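Local coordinates for protein nicotinate phosphoribosyltransferase (Vibrio cholerae, PDB 4HL7) that probably catalyses the ATP-dependent synthesis of nicotinate D-ribonucleotide from nicotinate and 5-phosphoribosyl 1-diphosphate, an entry step to NAD, at residues I24-M27 with Q28-H32; E337-A340 with G341-I345; G350-L353 with T354-A358; A404-K407 with R408-I412. All coordinates share one frame; numbering follows the deposited sequence.

Interaction 1 (I24-M27 with Q28-H32); sequences INMM and QAIHH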
loop_
_atom_site.group_PDB
_atom_site.type_symbol
_atom_site.label_atom_id
_atom_site.label_comp_id
_atom_site.label_asym_id
_atom_site.label_seq_id
_atom_site.Cartn_x
_atom_site.Cartn_y
_atom_site.Cartn_z
ATOM N N ILE A 24 -4.811 9.876 0.801
ATOM C CA ILE A 24 -5.610 11.081 1.059
ATOM C C ILE A 24 -6.164 11.058 2.476
ATOM O O ILE A 24 -6.204 12.093 3.191
ATOM C CB ILE A 24 -6.753 11.247 0.002
ATOM C CG1 ILE A 24 -6.130 11.794 -1.310
ATOM C CG2 ILE A 24 -7.835 12.254 0.486
ATOM C CD1 ILE A 24 -7.155 12.027 -2.443
ATOM N N ASN A 25 -6.633 9.885 2.896
ATOM C CA ASN A 25 -7.170 9.814 4.220
ATOM C C ASN A 25 -6.114 10.148 5.289
ATOM O O ASN A 25 -6.371 10.981 6.184
ATOM C CB ASN A 25 -7.812 8.445 4.443
ATOM C CG ASN A 25 -8.929 8.175 3.475
ATOM O OD1 ASN A 25 -9.424 9.093 2.754
ATOM N ND2 ASN A 25 -9.335 6.880 3.398
HETATM N N MSE A 26 -4.916 9.555 5.179
HETATM C CA MSE A 26 -3.849 9.828 6.099
HETATM C C MSE A 26 -3.417 11.274 5.936
HETATM O O MSE A 26 -3.066 11.920 6.916
HETATM C CB MSE A 26 -2.699 8.854 5.812
HETATM C CG MSE A 26 -1.709 8.821 6.912
HETATM SE SE MSE A 26 -0.607 7.221 6.448
HETATM C CE MSE A 26 -1.467 5.928 5.952
HETATM N N MSE A 27 -3.515 11.830 4.732
HETATM C CA MSE A 27 -3.191 13.271 4.604
HETATM C C MSE A 27 -4.087 14.131 5.473
HETATM O O MSE A 27 -3.653 15.155 6.041
HETATM C CB MSE A 27 -3.345 13.663 3.122
HETATM C CG MSE A 27 -2.852 15.119 2.921
HETATM SE SE MSE A 27 -3.138 15.494 0.997
HETATM C CE MSE A 27 -2.621 17.374 0.808
ATOM N N GLN A 28 -5.363 13.775 5.575
ATOM C CA GLN A 28 -6.231 14.486 6.530
ATOM C C GLN A 28 -5.747 14.392 7.945
ATOM O O GLN A 28 -5.776 15.418 8.700
ATOM C CB GLN A 28 -7.724 14.097 6.456
ATOM C CG GLN A 28 -8.453 14.633 7.715
ATOM C CD GLN A 28 -9.922 14.621 7.579
ATOM O OE1 GLN A 28 -10.476 15.246 6.662
ATOM N NE2 GLN A 28 -10.588 13.880 8.454
ATOM N N ALA A 29 -5.314 13.201 8.379
ATOM C CA ALA A 29 -4.913 13.057 9.784
ATOM C C ALA A 29 -3.634 13.837 10.054
ATOM O O ALA A 29 -3.448 14.479 11.093
ATOM C CB ALA A 29 -4.705 11.573 10.155
ATOM N N ILE A 30 -2.768 13.851 9.062
ATOM C CA ILE A 30 -1.455 14.583 9.165
ATOM C C ILE A 30 -1.763 16.100 9.126
ATOM O O ILE A 30 -1.161 16.903 9.897
ATOM C CB ILE A 30 -0.519 14.195 7.992
ATOM C CG1 ILE A 30 -0.090 12.729 8.176
ATOM C CG2 ILE A 30 0.761 15.093 7.945
ATOM C CD1 ILE A 30 0.386 12.105 6.861
ATOM N N HIS A 31 -2.685 16.497 8.268
ATOM C CA HIS A 31 -3.139 17.926 8.185
ATOM C C HIS A 31 -3.612 18.398 9.555
ATOM O O HIS A 31 -3.283 19.503 9.999
ATOM C CB HIS A 31 -4.235 18.034 7.101
ATOM C CG HIS A 31 -5.024 19.288 7.112
ATOM N ND1 HIS A 31 -4.680 20.372 6.376
ATOM C CD2 HIS A 31 -6.250 19.600 7.728
ATOM C CE1 HIS A 31 -5.610 21.342 6.540
ATOM N NE2 HIS A 31 -6.567 20.867 7.364
ATOM N N HIS A 32 -4.359 17.540 10.225
ATOM C CA HIS A 32 -4.969 17.888 11.491
ATOM C C HIS A 32 -3.969 17.950 12.613
ATOM O O HIS A 32 -3.938 18.951 13.374
ATOM C CB HIS A 32 -6.078 16.864 11.805
ATOM C CG HIS A 32 -6.877 17.230 13.023
ATOM N ND1 HIS A 32 -7.897 18.130 12.981
ATOM C CD2 HIS A 32 -6.739 16.835 14.354
ATOM C CE1 HIS A 32 -8.398 18.285 14.224
ATOM N NE2 HIS A 32 -7.669 17.513 15.072
#
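The imidazole of His31, whose CB lies 3.1 Å from Met27 O, makes an edge-to-face contact with Phe89 of helix 87-93, and its ND1 is hydrogen-bonded to Arg126 NE. The same Met27 oxygen takes the His31 N-H at 2.8 Å. The other flat groups reach outward: the Gln28 amide is gripped by Lys86 N and His84 O, and Asn25 OD1 by Tyr216 OH. Both segments belong to the single helix 21-33 of the N-terminal domain, and successive i to i+4 bonds run between them, among them Ile30 N to Met26 O at 2.9 Å. Across this turn selenomethionine Met26 and Ile30 pack side chain to side chain, Met26 CG touching Ile30 CD1 at 3.9 Å. Ile30 CG1 stands beside its own backbone N (chi1 -69°), which sets it 3.3 Å from Met26 O. Both side chains also lie against Trp234 of helix 232-241. Selenomethionine Met27, extended beyond CG, leaves the helix on another side for Phe89 and Leu93.

Interaction 2 (E337-A340 with G341-I345); sequences EYFA and GRVKI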
loop_
_atom_site.group_PDB
_atom_site.type_symbol
_atom_site.label_atom_id
_atom_site.label_comp_id
_atom_site.label_asym_id
_atom_site.label_seq_id
_atom_site.Cartn_x
_atom_site.Cartn_y
_atom_site.Cartn_z
ATOM N N GLU A 337 -11.387 -21.154 3.488
ATOM C CA GLU A 337 -11.789 -22.389 4.180
ATOM C C GLU A 337 -11.347 -22.378 5.636
ATOM O O GLU A 337 -12.068 -22.886 6.525
ATOM C CB GLU A 337 -11.227 -23.596 3.432
ATOM C CG GLU A 337 -12.002 -23.767 2.120
ATOM C CD GLU A 337 -11.451 -24.806 1.164
ATOM O OE1 GLU A 337 -12.287 -25.433 0.501
ATOM O OE2 GLU A 337 -10.195 -24.994 1.053
ATOM N N TYR A 338 -10.138 -21.891 5.884
ATOM C CA TYR A 338 -9.567 -21.946 7.202
ATOM C C TYR A 338 -10.313 -20.999 8.164
ATOM O O TYR A 338 -10.389 -21.277 9.350
ATOM C CB TYR A 338 -8.105 -21.523 7.185
ATOM C CG TYR A 338 -7.328 -21.840 8.456
ATOM C CD1 TYR A 338 -6.796 -23.124 8.671
ATOM C CD2 TYR A 338 -7.085 -20.860 9.422
ATOM C CE1 TYR A 338 -6.066 -23.419 9.834
ATOM C CE2 TYR A 338 -6.377 -21.134 10.576
ATOM C CZ TYR A 338 -5.844 -22.403 10.784
ATOM O OH TYR A 338 -5.107 -22.622 11.923
ATOM N N PHE A 339 -10.786 -19.866 7.642
ATOM C CA PHE A 339 -11.402 -18.814 8.512
ATOM C C PHE A 339 -12.932 -18.744 8.442
ATOM O O PHE A 339 -13.551 -17.949 9.148
ATOM C CB PHE A 339 -10.701 -17.433 8.320
ATOM C CG PHE A 339 -9.326 -17.400 8.888
ATOM C CD1 PHE A 339 -8.198 -17.339 8.048
ATOM C CD2 PHE A 339 -9.132 -17.462 10.249
ATOM C CE1 PHE A 339 -6.905 -17.354 8.571
ATOM C CE2 PHE A 339 -7.843 -17.442 10.821
ATOM C CZ PHE A 339 -6.703 -17.383 9.981
ATOM N N ALA A 340 -13.527 -19.637 7.645
ATOM C CA ALA A 340 -14.984 -19.671 7.462
ATOM C C ALA A 340 -15.660 -19.809 8.823
ATOM O O ALA A 340 -15.234 -20.615 9.664
ATOM C CB ALA A 340 -15.392 -20.825 6.519
ATOM N N GLY A 341 -16.641 -18.948 9.066
ATOM C CA GLY A 341 -17.413 -18.969 10.320
ATOM C C GLY A 341 -16.741 -18.341 11.534
ATOM O O GLY A 341 -17.355 -18.222 12.578
ATOM N N ARG A 342 -15.480 -17.910 11.410
ATOM C CA ARG A 342 -14.742 -17.501 12.559
ATOM C C ARG A 342 -14.480 -15.970 12.600
ATOM O O ARG A 342 -14.210 -15.444 13.660
ATOM C CB ARG A 342 -13.383 -18.232 12.639
ATOM C CG ARG A 342 -13.506 -19.780 12.613
ATOM C CD ARG A 342 -12.106 -20.335 12.362
ATOM N NE ARG A 342 -11.294 -20.106 13.534
ATOM C CZ ARG A 342 -9.950 -20.162 13.543
ATOM N NH1 ARG A 342 -9.290 -20.488 12.468
ATOM N NH2 ARG A 342 -9.276 -19.933 14.662
ATOM N N VAL A 343 -14.525 -15.302 11.454
ATOM C CA VAL A 343 -14.093 -13.900 11.385
ATOM C C VAL A 343 -14.470 -13.427 10.011
ATOM O O VAL A 343 -14.655 -14.258 9.122
ATOM C CB VAL A 343 -12.558 -13.762 11.634
ATOM C CG1 VAL A 343 -11.708 -14.517 10.556
ATOM C CG2 VAL A 343 -12.160 -12.277 11.751
ATOM N N LYS A 344 -14.683 -12.117 9.815
ATOM C CA LYS A 344 -14.978 -11.647 8.457
ATOM C C LYS A 344 -13.646 -11.466 7.753
ATOM O O LYS A 344 -12.677 -11.133 8.395
ATOM C CB LYS A 344 -15.693 -10.301 8.495
ATOM C CG LYS A 344 -17.116 -10.354 9.015
ATOM C CD LYS A 344 -17.784 -8.956 9.010
ATOM C CE LYS A 344 -16.963 -7.963 9.855
ATOM N NZ LYS A 344 -17.651 -6.623 10.047
ATOM N N ILE A 345 -13.613 -11.715 6.429
ATOM C CA ILE A 345 -12.376 -11.583 5.722
ATOM C C ILE A 345 -12.531 -10.909 4.351
ATOM O O ILE A 345 -13.604 -10.927 3.713
ATOM C CB ILE A 345 -11.695 -12.964 5.508
ATOM C CG1 ILE A 345 -12.499 -13.798 4.479
ATOM C CG2 ILE A 345 -11.507 -13.660 6.823
ATOM C CD1 ILE A 345 -11.942 -15.231 4.301
#
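Phe339 and Val343 pack side by side where helix 329-339 gives way to strand 344-349, within the beta-alpha-beta unit that strand 320-323 begins in the parallel barrel-type domain. The close-packed side is apolar and buried. Val343 CG1 touches Phe339 CB at 3.8 Å and continues obliquely past its ring, while Ile345 CG2 reaches the same CB at 4.1 Å. Ile306 of helix 298-311 covers both Phe339 and Val343, and Phe323 lies against Ile345, so the end of the helix is pressed onto the sheet and the neighbouring helix.

The turn itself is more exposed. Ala340 leaves helical geometry, Gly341 follows with a positive phi of 79°, and the chain is drawn back by the bond from Arg342 N to Phe339 O, 3.0 Å. On this outer side Arg342 folds back along the helix end, bent at chi3 (70°). Its guanidinium lies only 17° from parallel with the Phe339 ring, though displaced obliquely from it, but is turned steeply against the Tyr338 ring, where NH1 comes within 3.5 Å of CE2. Asp303 ties the two polar ends together: it forms a salt bridge with Arg342 NH2 and a hydrogen bond with Tyr338 OH. Within the turn, Arg342 NH1 adds a weak but fairly straight hydrogen bond to Tyr338 O, 3.4 Å long, with the oxygen at the guanidinium edge, near its plane.

Interaction 3 (G350-L353 with T354-A358); sequences GTFL and TNDLA. With SO4 (sulfate ion), chain C.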
loop_
_atom_site.group_PDB
_atom_site.type_symbol
_atom_site.label_atom_id
_atom_site.label_comp_id
_atom_site.label_asym_id
_atom_site.label_seq_id
_atom_site.Cartn_x
_atom_site.Cartn_y
_atom_site.Cartn_z
ATOM N N GLY A 350 -2.883 -7.002 -5.222
ATOM C CA GLY A 350 -2.277 -5.944 -6.039
ATOM C C GLY A 350 -1.795 -6.538 -7.350
ATOM O O GLY A 350 -2.570 -6.740 -8.268
ATOM N N THR A 351 -0.510 -6.874 -7.378
ATOM C CA THR A 351 0.205 -7.354 -8.534
ATOM C C THR A 351 -0.523 -8.465 -9.292
ATOM O O THR A 351 -0.593 -8.426 -10.505
ATOM C CB THR A 351 1.610 -7.859 -8.048
ATOM O OG1 THR A 351 2.256 -6.770 -7.337
ATOM C CG2 THR A 351 2.450 -8.209 -9.157
ATOM N N PHE A 352 -1.054 -9.444 -8.560
ATOM C CA PHE A 352 -1.697 -10.610 -9.186
ATOM C C PHE A 352 -2.862 -10.165 -10.031
ATOM O O PHE A 352 -3.187 -10.811 -11.034
ATOM C CB PHE A 352 -2.149 -11.572 -8.105
ATOM C CG PHE A 352 -2.983 -12.722 -8.597
ATOM C CD1 PHE A 352 -4.361 -12.662 -8.536
ATOM C CD2 PHE A 352 -2.376 -13.910 -9.062
ATOM C CE1 PHE A 352 -5.142 -13.740 -8.930
ATOM C CE2 PHE A 352 -3.165 -14.993 -9.461
ATOM C CZ PHE A 352 -4.554 -14.900 -9.371
ATOM N N LEU A 353 -3.484 -9.046 -9.668
ATOM C CA LEU A 353 -4.590 -8.494 -10.475
ATOM C C LEU A 353 -4.131 -7.603 -11.641
ATOM O O LEU A 353 -4.574 -7.827 -12.781
ATOM C CB LEU A 353 -5.646 -7.723 -9.621
ATOM C CG LEU A 353 -6.479 -8.578 -8.637
ATOM C CD1 LEU A 353 -7.375 -7.681 -7.785
ATOM C CD2 LEU A 353 -7.296 -9.634 -9.407
ATOM N N THR A 354 -3.310 -6.575 -11.331
ATOM C CA THR A 354 -3.025 -5.472 -12.289
ATOM C C THR A 354 -1.690 -5.545 -12.990
ATOM O O THR A 354 -1.345 -4.655 -13.816
ATOM C CB THR A 354 -3.133 -4.097 -11.580
ATOM O OG1 THR A 354 -2.141 -4.005 -10.560
ATOM C CG2 THR A 354 -4.532 -3.872 -11.006
ATOM N N ASN A 355 -0.920 -6.602 -12.726
ATOM C CA ASN A 355 0.365 -6.739 -13.408
ATOM C C ASN A 355 0.797 -8.193 -13.524
ATOM O O ASN A 355 1.858 -8.585 -13.036
ATOM C CB ASN A 355 1.424 -5.935 -12.635
ATOM C CG ASN A 355 2.583 -5.508 -13.531
ATOM O OD1 ASN A 355 2.784 -6.045 -14.608
ATOM N ND2 ASN A 355 3.347 -4.551 -13.076
ATOM N N ASP A 356 -0.018 -8.967 -14.211
ATOM C CA ASP A 356 0.236 -10.391 -14.354
ATOM C C ASP A 356 0.015 -10.748 -15.831
ATOM O O ASP A 356 -1.094 -10.612 -16.355
ATOM C CB ASP A 356 -0.705 -11.199 -13.444
ATOM C CG ASP A 356 -0.449 -12.735 -13.565
ATOM O OD1 ASP A 356 -1.130 -13.554 -12.884
ATOM O OD2 ASP A 356 0.471 -13.085 -14.340
ATOM N N LEU A 357 1.084 -11.188 -16.500
ATOM C CA LEU A 357 0.999 -11.570 -17.927
ATOM C C LEU A 357 1.263 -13.069 -18.066
ATOM O O LEU A 357 1.550 -13.571 -19.162
ATOM C CB LEU A 357 2.026 -10.792 -18.790
ATOM C CG LEU A 357 1.804 -9.270 -18.781
ATOM C CD1 LEU A 357 2.788 -8.581 -19.719
ATOM C CD2 LEU A 357 0.381 -9.024 -19.236
ATOM N N ALA A 358 1.128 -13.763 -16.947
ATOM C CA ALA A 358 1.294 -15.211 -16.913
ATOM C C ALA A 358 2.637 -15.617 -17.574
ATOM O O ALA A 358 2.687 -16.528 -18.363
ATOM C CB ALA A 358 0.097 -15.907 -17.589
HETATM S S SO4 C . 0.518 -7.418 -3.784
HETATM O O1 SO4 C . -0.747 -8.225 -3.971
HETATM O O2 SO4 C . 0.646 -6.215 -4.694
HETATM O O3 SO4 C . 0.656 -7.120 -2.344
HETATM O O4 SO4 C . 1.725 -8.163 -4.247
HETATM O O HOH W 1 -2.721 -7.839 -15.063
#
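Gly350 O accepts both Leu353 N and Thr354 N from opposite faces of its carbonyl plane, and Asn355 N bonds to Thr351 O at 2.9 Å, closing the short helix 351-354 before the chain leaves helical geometry at Asn355. Asp356 then runs alongside Phe352, its CB 3.5 Å from Phe352 O and its carboxylate 46° from the ring plane. With CG anti to the backbone N (chi1 180°), Asp356 holds OD1 4.0 Å from Phe352 CD2. Lys163 binds this pair together through a salt bridge to OD1, a hydrogen bond to Phe352 O and a cation-pi contact with the ring. OD2 accepts Ala358 N at 2.8 Å, an Asx turn, and a water links Leu353 O to Asp356 N. Thr354 OG1 is hydrogen-bonded to Gly185 O.

At the other end, Gly350 N gives its hydrogen to sulfate O1 at 2.8 Å, whereas Thr351 grips O2 with both N, 3.0 Å, and OG1. The ion, probably from the crystallisation liquor, sits at the N-terminus of a helix just beyond strand 344-349, a site consistent with the phosphate-binding pockets of related barrel-type phosphoribosyltransferases.

Interaction 4 (A404-K407 with R408-I412); sequences ANLK and RRFNI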
loop_
_atom_site.group_PDB
_atom_site.type_symbol
_atom_site.label_atom_id
_atom_site.label_comp_id
_atom_site.label_asym_id
_atom_site.label_seq_id
_atom_site.Cartn_x
_atom_site.Cartn_y
_atom_site.Cartn_z
ATOM N N ALA A 404 18.395 -0.929 16.645
ATOM C CA ALA A 404 18.770 -1.776 17.798
ATOM C C ALA A 404 18.038 -1.262 19.084
ATOM O O ALA A 404 17.433 -2.048 19.848
ATOM C CB ALA A 404 20.282 -1.841 18.003
ATOM N N ASN A 405 18.066 0.050 19.291
ATOM C CA ASN A 405 17.328 0.606 20.422
ATOM C C ASN A 405 15.810 0.355 20.377
ATOM O O ASN A 405 15.178 0.011 21.386
ATOM C CB ASN A 405 17.597 2.119 20.495
ATOM C CG ASN A 405 16.975 2.728 21.707
ATOM O OD1 ASN A 405 17.422 2.479 22.838
ATOM N ND2 ASN A 405 15.951 3.483 21.498
ATOM N N LEU A 406 15.233 0.514 19.218
ATOM C CA LEU A 406 13.793 0.292 19.023
ATOM C C LEU A 406 13.457 -1.184 19.346
ATOM O O LEU A 406 12.462 -1.481 20.012
ATOM C CB LEU A 406 13.401 0.618 17.556
ATOM C CG LEU A 406 11.939 0.311 17.228
ATOM C CD1 LEU A 406 11.014 1.299 17.967
ATOM C CD2 LEU A 406 11.749 0.456 15.699
ATOM N N LYS A 407 14.302 -2.129 18.883
ATOM C CA LYS A 407 14.049 -3.542 19.185
ATOM C C LYS A 407 14.119 -3.727 20.703
ATOM O O LYS A 407 13.217 -4.361 21.293
ATOM C CB LYS A 407 15.137 -4.435 18.506
ATOM C CG LYS A 407 14.880 -4.555 16.988
ATOM C CD LYS A 407 15.953 -5.485 16.394
ATOM C CE LYS A 407 15.707 -5.639 14.881
ATOM N NZ LYS A 407 16.906 -6.329 14.261
ATOM N N ARG A 408 15.146 -3.169 21.340
ATOM C CA ARG A 408 15.301 -3.345 22.786
ATOM C C ARG A 408 14.054 -2.816 23.519
ATOM O O ARG A 408 13.561 -3.475 24.443
ATOM C CB ARG A 408 16.578 -2.685 23.303
ATOM C CG ARG A 408 17.819 -3.445 22.905
ATOM C CD ARG A 408 19.033 -2.913 23.665
ATOM N NE ARG A 408 19.204 -3.632 24.903
ATOM C CZ ARG A 408 19.702 -4.868 24.958
ATOM N NH1 ARG A 408 20.094 -5.475 23.830
ATOM N NH2 ARG A 408 19.811 -5.501 26.133
ATOM N N ARG A 409 13.546 -1.653 23.129
ATOM C CA ARG A 409 12.346 -1.096 23.804
ATOM C C ARG A 409 11.124 -2.008 23.670
ATOM O O ARG A 409 10.254 -1.984 24.550
ATOM C CB ARG A 409 11.987 0.306 23.292
ATOM C CG ARG A 409 13.077 1.366 23.457
ATOM C CD ARG A 409 13.602 1.667 24.857
ATOM N NE ARG A 409 14.290 0.615 25.646
ATOM C CZ ARG A 409 15.558 0.219 25.633
ATOM N NH1 ARG A 409 15.926 -0.687 26.525
ATOM N NH2 ARG A 409 16.472 0.680 24.818
ATOM N N PHE A 410 11.074 -2.846 22.620
ATOM C CA PHE A 410 9.930 -3.751 22.425
ATOM C C PHE A 410 10.247 -5.187 22.777
ATOM O O PHE A 410 9.488 -6.112 22.450
ATOM C CB PHE A 410 9.334 -3.588 21.019
ATOM C CG PHE A 410 8.520 -2.340 20.900
ATOM C CD1 PHE A 410 9.137 -1.109 20.512
ATOM C CD2 PHE A 410 7.169 -2.355 21.280
ATOM C CE1 PHE A 410 8.371 0.062 20.425
ATOM C CE2 PHE A 410 6.404 -1.197 21.200
ATOM C CZ PHE A 410 7.006 0.018 20.794
ATOM N N ASN A 411 11.373 -5.369 23.432
ATOM C CA ASN A 411 11.859 -6.718 23.809
ATOM C C ASN A 411 11.977 -7.631 22.628
ATOM O O ASN A 411 11.580 -8.788 22.701
ATOM C CB ASN A 411 10.908 -7.342 24.843
ATOM C CG ASN A 411 10.906 -6.559 26.124
ATOM O OD1 ASN A 411 9.911 -5.929 26.474
ATOM N ND2 ASN A 411 12.042 -6.521 26.791
ATOM N N ILE A 412 12.468 -7.094 21.511
ATOM C CA ILE A 412 12.668 -7.881 20.283
ATOM C C ILE A 412 14.138 -8.308 20.271
ATOM O O ILE A 412 15.038 -7.507 20.584
ATOM C CB ILE A 412 12.286 -7.086 19.022
ATOM C CG1 ILE A 412 10.744 -6.794 18.983
ATOM C CG2 ILE A 412 12.765 -7.830 17.766
ATOM C CD1 ILE A 412 10.351 -5.673 18.046
#
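Asn405 OD1 takes a hydrogen bond from Arg409 NH2 at 2.8 Å, one turn on along helix 400-409. The oxygen lies within the guanidinium plane, but the donor stands 49° above the plane of the Asn405 amide, and the N-H is well bent from the line to OD1. Arg409 reaches it by curling at both chi2 (-58°) and chi3 (63°), with CG tucked 3.2 Å from Asn405 O. On the next flank Leu406 CD1 rests 3.8 Å from Phe410 CE1, and Leu406 O lies at the edge of the phenyl ring, near its plane. Lys407 and Ile412 cross at about a right angle, the aliphatic CG of Lys407 meeting Ile412 CG2 at 4.0 Å.

The backbone sets these pairs. Regular i to i+4 bonds join Arg408 N to Ala404 O and Arg409 N to Asn405 O, after which a Schellman motif ends the helix: Ile412 N returns to Lys407 O at 2.8 Å, and Asn411, the C-prime residue with positive phi, bonds through its N to Arg408 O. Lys407 O also receives Phe410 N, the two donors arriving from opposite faces of its plane. Beyond the helix end, Phe410 packs on Leu271 and Ile412 on Thr272, both in the loop between strand 265-267 and helix 273-279; Ile412 also touches Ile388, while Arg408 lies on Leu414 in the short link to helix 416-427.

How the interactions relate
Along the chain the four contacts follow in series; none nests in or crosses another, and each joins neighbouring residues instead of closing a long loop. Interaction 1 comes first, within helix 21-33 of the N-terminal domain, and packs that helix against 87-93 and 232-241. Interactions 2 and 3 lie at the entry and just past the exit of strand 344-349: residues 337-345 turn helix 329-339 into the strand, and residues 350-358 follow its exit, with centres 25 Å apart. Interaction 4 ends helix 400-409 late in the chain. It lies on the opposite side of the chain's centre from interaction 3, nearest atoms about 26 Å apart, as interaction 1 also does at about 17 Å.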